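Glutaminase 1 (Escherichia coli, PDB 1U60) catalyses the hydrolysis of L-glutamine to L-glutamate and ammonium. Local coordinates at residues Ala27-Phe32 with Ser260-Gly265; Ala34-Gln39 with Ser58-Ala63; Glu156-Glu161 with Val191-Cys196. One frame throughout, in Å; residues are numbered along the deposited sequence.

In the fold
Contact 1 and contact 2 lie at the surface on the same side of the chain's centre, whereas contact 3 is partly buried between two helices. The first two share the run around helix 31-34: residues 27-32 lead into it and residues 34-39 leave it, and Asp28 packs on Ala34. Contact 1 is apolar but adds a water bridge, contact 2 rests on an aliphatic patch under a tyrosine hydroxyl, and contact 3 is packing between helix faces. Tyr29 of contact 1 hydrogen-bonds Glu161 of contact 3, linking the surface loop to the predicted substrate-binding residues. Contacts 2 and 3 do not touch.

Contact 1: residues Ala27-Phe32 with Ser260-Gly265; sequences ADYIPF and SGVGGG
Val262 meets two residues of the loop ahead of helix 31-34 with different parts of its side chain: its CB faces Ala27 and its CG2 meets Tyr29. The CB atoms of Ala27 and Val262 are 4.1 Å apart, both pointing across the gap, and the small methyl of Ala27 also lies 3.7 Å from Val262 O. A short side chain suits this place because the two backbones come close here. Tyr29 behaves differently. Its side chain crosses that of Val262 at about a right angle, and CG2 of Val262 sits at the edge of the ring, near its plane, 3.7 Å from Tyr29 OH and 4.2 Å from Tyr29 CE1. The ring gets there because CG is tucked between the backbone N and the carbonyl carbon (chi1 62°), which brings the hydroxyl end nearer to Val262 although the side chain leaves the backbone in another direction.

The orientation of Val262 is set by its hairpin loop. Gly261 to Gly264 form a type I turn with a G1 bulge: Gly264 N bonds to Gly261 O and Gly261 N to Gly265 O. Gly264 takes a positive phi of 100°, a conformation that glycine adopts easily, while Val262 stands at the first corner with its side chain directed at the 27-32 loop.

One water joins the backbones, accepting from Ala27 N at 3.1 Å and donating to Val262 O at 2.7 Å. Tyr29 OH is hydrogen-bonded to Glu161 OE2. Val262 and Glu161 are both predicted to bind substrate, so the contact probably belongs to the wall of the glutamine pocket. Chemically, a few apolar contacts from Ala27 CB and from Val262 CB and CG2 join the loops, the water bridges one N-H and one carbonyl, and the ring edge of Tyr29 takes the valine methyl while its hydroxyl stays with the carboxylate.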
# COMPACT_ATOMS: atom_id res chain seq x y z
N ALA A 27 23.11 -8.91 -8.39
CA ALA A 27 22.61 -10.26 -8.47
C ALA A 27 23.67 -11.11 -9.17
O ALA A 27 24.30 -10.63 -10.11
CB ALA A 27 21.30 -10.31 -9.25
N ASP A 28 23.93 -12.31 -8.63
CA ASP A 28 24.99 -13.15 -9.18
C ASP A 28 24.65 -14.65 -9.27
O ASP A 28 25.54 -15.50 -9.44
CB ASP A 28 26.29 -12.89 -8.42
CG ASP A 28 26.25 -13.37 -6.98
OD1 ASP A 28 25.23 -13.94 -6.56
OD2 ASP A 28 27.23 -13.24 -6.21
N TYR A 29 23.38 -14.98 -9.25
CA TYR A 29 22.99 -16.38 -9.31
C TYR A 29 23.11 -16.96 -10.71
O TYR A 29 23.11 -18.17 -10.86
CB TYR A 29 21.60 -16.61 -8.73
CG TYR A 29 20.52 -15.87 -9.48
CD1 TYR A 29 20.15 -14.58 -9.12
CD2 TYR A 29 19.90 -16.46 -10.53
CE1 TYR A 29 19.16 -13.91 -9.83
CE2 TYR A 29 18.92 -15.80 -11.24
CZ TYR A 29 18.58 -14.53 -10.89
OH TYR A 29 17.59 -13.91 -11.61
N ILE A 30 23.22 -16.08 -11.72
CA ILE A 30 23.59 -16.48 -13.09
C ILE A 30 24.71 -15.53 -13.53
O ILE A 30 24.74 -14.39 -13.11
CB ILE A 30 22.44 -16.45 -14.11
CG1 ILE A 30 21.67 -15.11 -14.09
CG2 ILE A 30 21.46 -17.63 -13.87
CD1 ILE A 30 20.81 -14.92 -15.33
N PRO A 31 25.64 -16.02 -14.33
CA PRO A 31 26.78 -15.18 -14.75
C PRO A 31 26.42 -13.89 -15.46
O PRO A 31 27.10 -12.88 -15.25
CB PRO A 31 27.57 -16.12 -15.67
CG PRO A 31 27.27 -17.46 -15.16
CD PRO A 31 25.82 -17.42 -14.76
N PHE A 32 25.39 -13.89 -16.31
CA PHE A 32 25.03 -12.71 -17.04
C PHE A 32 24.83 -11.55 -16.05
O PHE A 32 25.35 -10.46 -16.29
CB PHE A 32 23.73 -12.93 -17.84
CG PHE A 32 23.38 -11.78 -18.74
CD1 PHE A 32 23.84 -11.73 -20.03
CD2 PHE A 32 22.59 -10.74 -18.27
CE1 PHE A 32 23.49 -10.67 -20.88
CE2 PHE A 32 22.27 -9.68 -19.08
CZ PHE A 32 22.72 -9.63 -20.40
N SER A 260 10.51 -3.02 -8.59
CA SER A 260 11.91 -3.30 -8.78
C SER A 260 12.09 -4.65 -9.50
O SER A 260 11.15 -5.51 -9.53
CB SER A 260 12.60 -3.40 -7.45
OG SER A 260 12.14 -4.57 -6.77
N GLY A 261 13.30 -4.83 -10.04
CA GLY A 261 13.75 -6.13 -10.59
C GLY A 261 15.23 -6.35 -10.31
O GLY A 261 15.95 -5.40 -10.10
N VAL A 262 15.69 -7.60 -10.37
CA VAL A 262 17.11 -7.91 -10.03
C VAL A 262 18.14 -7.53 -11.12
O VAL A 262 19.34 -7.57 -10.88
CB VAL A 262 17.32 -9.40 -9.57
CG1 VAL A 262 16.50 -9.66 -8.32
CG2 VAL A 262 17.01 -10.39 -10.65
N GLY A 263 17.65 -7.11 -12.30
CA GLY A 263 18.48 -6.44 -13.28
C GLY A 263 18.93 -5.08 -12.87
O GLY A 263 19.81 -4.53 -13.52
N GLY A 264 18.36 -4.54 -11.78
CA GLY A 264 18.73 -3.21 -11.29
C GLY A 264 17.78 -2.08 -11.65
O GLY A 264 18.05 -0.93 -11.37
N GLY A 265 16.65 -2.40 -12.26
CA GLY A 265 15.63 -1.44 -12.60
C GLY A 265 14.71 -1.09 -11.47
O GLY A 265 14.41 -1.94 -10.61
O HOH W 1 21.86 -6.89 -10.32

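Contact 2: residues Ala34-Gln39 with Ser58-Ala63. With EDO (1,2-ethanediol), chain J; EDO (1,2-ethanediol), chain I.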
# COMPACT_ATOMS: atom_id res chain seq x y z
N ALA A 34 25.84 -11.33 -12.87
CA ALA A 34 27.06 -11.10 -12.13
C ALA A 34 28.06 -10.20 -12.88
O ALA A 34 28.78 -9.40 -12.27
CB ALA A 34 27.74 -12.45 -11.81
N ASN A 35 28.02 -10.29 -14.20
CA ASN A 35 29.01 -9.71 -15.13
C ASN A 35 28.59 -8.34 -15.66
O ASN A 35 29.35 -7.67 -16.34
CB ASN A 35 29.23 -10.67 -16.30
CG ASN A 35 29.99 -11.94 -15.91
OD1 ASN A 35 30.63 -12.00 -14.86
ND2 ASN A 35 29.90 -12.98 -16.77
N VAL A 36 27.37 -7.89 -15.37
CA VAL A 36 26.96 -6.56 -15.83
C VAL A 36 27.86 -5.54 -15.13
O VAL A 36 27.93 -5.57 -13.91
CB VAL A 36 25.46 -6.23 -15.53
CG1 VAL A 36 25.10 -4.82 -16.04
CG2 VAL A 36 24.55 -7.24 -16.16
N PRO A 37 28.52 -4.63 -15.87
CA PRO A 37 29.41 -3.68 -15.21
C PRO A 37 28.67 -2.89 -14.14
O PRO A 37 27.65 -2.27 -14.43
CB PRO A 37 29.92 -2.79 -16.34
CG PRO A 37 29.83 -3.73 -17.60
CD PRO A 37 28.57 -4.52 -17.34
N GLY A 38 29.20 -2.92 -12.92
CA GLY A 38 28.50 -2.41 -11.75
C GLY A 38 28.35 -0.91 -11.65
O GLY A 38 27.45 -0.45 -10.94
N GLN A 39 29.16 -0.15 -12.40
CA GLN A 39 29.12 1.29 -12.37
C GLN A 39 28.02 1.91 -13.25
O GLN A 39 27.80 3.11 -13.19
CB GLN A 39 30.49 1.90 -12.72
CG GLN A 39 30.88 1.99 -14.15
CD GLN A 39 31.13 0.66 -14.80
OE1 GLN A 39 31.35 -0.36 -14.14
NE2 GLN A 39 31.10 0.67 -16.15
N SER A 58 21.36 5.51 -20.28
CA SER A 58 19.94 5.30 -20.42
C SER A 58 19.51 4.44 -21.63
O SER A 58 18.33 4.07 -21.72
CB SER A 58 19.22 6.65 -20.44
OG SER A 58 19.62 7.42 -21.57
N ASP A 59 20.44 4.16 -22.55
CA ASP A 59 20.21 3.19 -23.63
C ASP A 59 20.63 1.75 -23.30
O ASP A 59 20.30 0.83 -24.04
CB ASP A 59 20.97 3.65 -24.88
CG ASP A 59 20.57 2.88 -26.11
OD1 ASP A 59 19.42 3.09 -26.59
OD2 ASP A 59 21.32 2.06 -26.66
N TYR A 60 21.37 1.55 -22.20
CA TYR A 60 21.92 0.25 -21.85
C TYR A 60 20.80 -0.71 -21.47
O TYR A 60 20.05 -0.41 -20.53
CB TYR A 60 22.91 0.37 -20.71
CG TYR A 60 23.67 -0.91 -20.50
CD1 TYR A 60 24.89 -1.11 -21.15
CD2 TYR A 60 23.17 -1.92 -19.67
CE1 TYR A 60 25.60 -2.31 -20.98
CE2 TYR A 60 23.89 -3.11 -19.47
CZ TYR A 60 25.09 -3.30 -20.13
OH TYR A 60 25.84 -4.47 -19.96
N ARG A 61 20.70 -1.84 -22.19
CA ARG A 61 19.57 -2.77 -21.99
C ARG A 61 19.96 -3.85 -20.97
O ARG A 61 20.95 -4.57 -21.14
CB ARG A 61 19.16 -3.40 -23.29
CG ARG A 61 18.58 -2.43 -24.33
CD ARG A 61 18.72 -2.95 -25.89
NE ARG A 61 18.31 -1.87 -26.85
CZ ARG A 61 17.05 -1.43 -26.78
NH1 ARG A 61 16.29 -2.05 -25.92
NH2 ARG A 61 16.54 -0.46 -27.53
N PHE A 62 19.16 -3.91 -19.88
CA PHE A 62 19.40 -4.78 -18.73
C PHE A 62 18.20 -5.74 -18.64
O PHE A 62 17.16 -5.52 -19.27
CB PHE A 62 19.54 -3.98 -17.40
CG PHE A 62 18.38 -3.02 -17.11
CD1 PHE A 62 18.42 -1.70 -17.59
CD2 PHE A 62 17.29 -3.43 -16.39
CE1 PHE A 62 17.39 -0.84 -17.38
CE2 PHE A 62 16.27 -2.56 -16.13
CZ PHE A 62 16.29 -1.27 -16.63
N ALA A 63 18.34 -6.81 -17.85
CA ALA A 63 17.28 -7.84 -17.75
C ALA A 63 16.10 -7.31 -16.98
O ALA A 63 16.27 -6.72 -15.92
CB ALA A 63 17.84 -9.13 -17.12
C1 EDO J . 30.80 1.25 -19.35
O1 EDO J . 30.78 2.42 -18.56
C2 EDO J . 30.76 0.02 -18.46
O2 EDO J . 31.77 -0.93 -18.77
C1 EDO I . 16.76 5.35 -26.43
O1 EDO I . 17.92 4.99 -25.63
C2 EDO I . 15.56 4.44 -26.17
O2 EDO I . 15.67 3.11 -26.72
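The hydroxyl end of Tyr60 rests on two aliphatic neighbours, Val36 and Pro37. Tyr60 OH lies 3.8 Å from Pro37 CD and 4.0 Å from Val36 CG1, and the same methyl is also 4.0 Å from Tyr60 CE2. The valine and the tyrosine run past one another in opposite directions, while the proline crosses the phenol at about a right angle. A long side chain suits the place, since even the closest alpha carbons of the two segments, those of Val36 and Phe62, are 8.3 Å apart. Tyr60 spans the distance with CG anti to its own backbone N (chi1 -169°), and Val36 offers CG1 from a branch likewise anti to N (chi1 -179°).

Farther out, backbone polar groups hold the 34-39 loop in position: Val36 O accepts from Asn26 ND2, and Gly38 O from Arg291 NH1. The ring of Pro37 restricts the backbone of a loop without helix or strand and offers CD to the phenol. On the other segment, Arg61 turns to a different partner, its NH1 forming a salt bridge with Glu204. Asp59 OD1 accepts a 2.6 Å hydrogen bond from O1 of a bound 1,2-ethanediol, probably a remnant of the crystallisation liquor. A second ethanediol lies beside Pro37, although its fit near Gln39 is doubtful.

Phe62 completes the setting: its ring points away from the 34-39 loop and stacks with Phe279. The contact is therefore a surface contact between the connection from helix 31-34 to strand 42-47 and the chain that leads into strand 62-63, an outermost strand of a small antiparallel sheet. There Phe62 pairs with Leu200 of strand 198-200 through the backbone and packs on helix 202-213.

Contact 3: residues Glu156-Glu161 with Val191-Cys196; sequences EVNQSE and VYTRQC
Asn158 and Glu161 pack against Arg194 and Thr193 in a helix-helix contact of the helical part of this beta-lactamase-like fold. Helices 156-161 and 191-195 run roughly antiparallel, with a crossing angle of 141° and axes 9.3 Å apart at their closest. Along the first helix, Val157 points into the interface but stays just short of direct contact, its branched apolar side chain suiting a buried place. One residue later, the alpha carbon of Asn158 comes within 5.9 Å of that of Arg194. The short side chain of Asn158 suits this approach, its terminal amide fitting against the alpha carbon and CG of Arg194 with its plane turned 70° from the guanidinium. Arg194 itself leads away from this helix, extended from CG to NE, where NE meets Asp190 and NH1 meets Glu133 in salt bridges, so its stem does the packing while its charge is used elsewhere.

One turn on, Glu161 occupies the same face. It is buried and predicted to bind substrate, as is Tyr192 on the facing helix; its CB meets the threonine, leaving the carboxylate to the predicted site, where OE2 is held by Tyr29. Thr193 suits its place because OG1 is hydrogen-bonded to Cys189 O and Asn165 OD1. That leaves the methyl for the interface: Thr193 CG2 sits 3.5 Å from Glu161 CB and 3.8 Å from Glu161 C.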
# COMPACT_ATOMS: atom_id res chain seq x y z
N GLU A 156 20.78 -15.91 -23.84
CA GLU A 156 21.73 -16.20 -22.79
C GLU A 156 21.08 -16.15 -21.42
O GLU A 156 21.23 -17.09 -20.62
CB GLU A 156 22.92 -15.25 -22.82
CG GLU A 156 23.92 -15.59 -21.71
CD GLU A 156 25.19 -14.77 -21.74
OE1 GLU A 156 25.31 -13.82 -22.54
OE2 GLU A 156 26.02 -15.06 -20.86
N VAL A 157 20.31 -15.09 -21.16
CA VAL A 157 19.66 -14.97 -19.83
C VAL A 157 18.65 -16.09 -19.65
O VAL A 157 18.60 -16.72 -18.59
CB VAL A 157 18.97 -13.63 -19.64
CG1 VAL A 157 18.14 -13.60 -18.35
CG2 VAL A 157 20.00 -12.51 -19.65
N ASN A 158 17.80 -16.30 -20.65
CA ASN A 158 16.77 -17.35 -20.62
C ASN A 158 17.40 -18.75 -20.40
O ASN A 158 16.95 -19.49 -19.54
CB ASN A 158 15.93 -17.34 -21.90
CG ASN A 158 14.87 -18.39 -21.90
OD1 ASN A 158 14.87 -19.31 -22.73
ND2 ASN A 158 13.99 -18.30 -20.95
N GLN A 159 18.44 -19.09 -21.14
CA GLN A 159 19.09 -20.39 -20.92
C GLN A 159 19.64 -20.56 -19.50
O GLN A 159 19.49 -21.65 -18.89
CB GLN A 159 20.17 -20.65 -22.00
CG GLN A 159 20.31 -22.15 -22.37
CD GLN A 159 19.04 -22.71 -23.05
OE1 GLN A 159 18.77 -22.41 -24.24
NE2 GLN A 159 18.25 -23.48 -22.31
N SER A 160 20.24 -19.51 -18.94
CA SER A 160 20.75 -19.52 -17.59
C SER A 160 19.65 -19.64 -16.54
O SER A 160 19.74 -20.42 -15.58
CB SER A 160 21.57 -18.25 -17.31
OG SER A 160 22.78 -18.30 -18.03
N GLU A 161 18.60 -18.84 -16.72
CA GLU A 161 17.46 -18.87 -15.79
C GLU A 161 16.73 -20.21 -15.82
O GLU A 161 16.32 -20.70 -14.78
CB GLU A 161 16.49 -17.74 -16.15
CG GLU A 161 17.05 -16.34 -15.83
CD GLU A 161 16.88 -15.93 -14.39
OE1 GLU A 161 16.44 -16.79 -13.57
OE2 GLU A 161 17.23 -14.78 -14.02
N VAL A 191 7.21 -20.17 -19.05
CA VAL A 191 6.88 -18.86 -19.61
C VAL A 191 7.25 -17.75 -18.64
O VAL A 191 7.73 -16.71 -19.04
CB VAL A 191 5.46 -18.78 -20.09
CG1 VAL A 191 5.13 -17.42 -20.63
CG2 VAL A 191 5.27 -19.82 -21.21
N TYR A 192 7.02 -18.02 -17.36
CA TYR A 192 7.39 -17.05 -16.32
C TYR A 192 8.91 -16.75 -16.42
O TYR A 192 9.35 -15.60 -16.36
CB TYR A 192 7.03 -17.54 -14.90
CG TYR A 192 7.52 -16.53 -13.91
CD1 TYR A 192 6.92 -15.29 -13.84
CD2 TYR A 192 8.69 -16.74 -13.15
CE1 TYR A 192 7.37 -14.33 -13.02
CE2 TYR A 192 9.15 -15.74 -12.29
CZ TYR A 192 8.48 -14.53 -12.25
OH TYR A 192 8.93 -13.47 -11.51
N THR A 193 9.71 -17.80 -16.60
CA THR A 193 11.16 -17.65 -16.78
C THR A 193 11.52 -16.81 -18.00
O THR A 193 12.34 -15.90 -17.91
CB THR A 193 11.79 -19.04 -16.86
OG1 THR A 193 11.46 -19.75 -15.65
CG2 THR A 193 13.29 -18.95 -16.89
N ARG A 194 10.85 -17.08 -19.11
CA ARG A 194 11.02 -16.29 -20.35
C ARG A 194 10.71 -14.84 -20.13
O ARG A 194 11.47 -13.98 -20.57
CB ARG A 194 10.15 -16.81 -21.50
CG ARG A 194 10.46 -18.24 -21.93
CD ARG A 194 9.67 -18.65 -23.15
NE ARG A 194 9.40 -20.08 -23.26
CZ ARG A 194 8.78 -20.65 -24.32
NH1 ARG A 194 8.43 -19.91 -25.36
NH2 ARG A 194 8.53 -21.94 -24.34
N GLN A 195 9.59 -14.55 -19.47
CA GLN A 195 9.14 -13.15 -19.35
C GLN A 195 10.12 -12.31 -18.53
O GLN A 195 10.25 -11.09 -18.73
CB GLN A 195 7.72 -13.08 -18.81
CG GLN A 195 7.62 -13.16 -17.29
CD GLN A 195 6.23 -12.99 -16.77
OE1 GLN A 195 6.02 -12.32 -15.70
NE2 GLN A 195 5.29 -13.58 -17.41
N CYS A 196 10.85 -12.98 -17.64
CA CYS A 196 11.89 -12.36 -16.84
C CYS A 196 13.21 -12.12 -17.59
O CYS A 196 14.07 -11.38 -17.11
CB CYS A 196 12.20 -13.21 -15.62
SG CYS A 196 10.91 -13.17 -14.35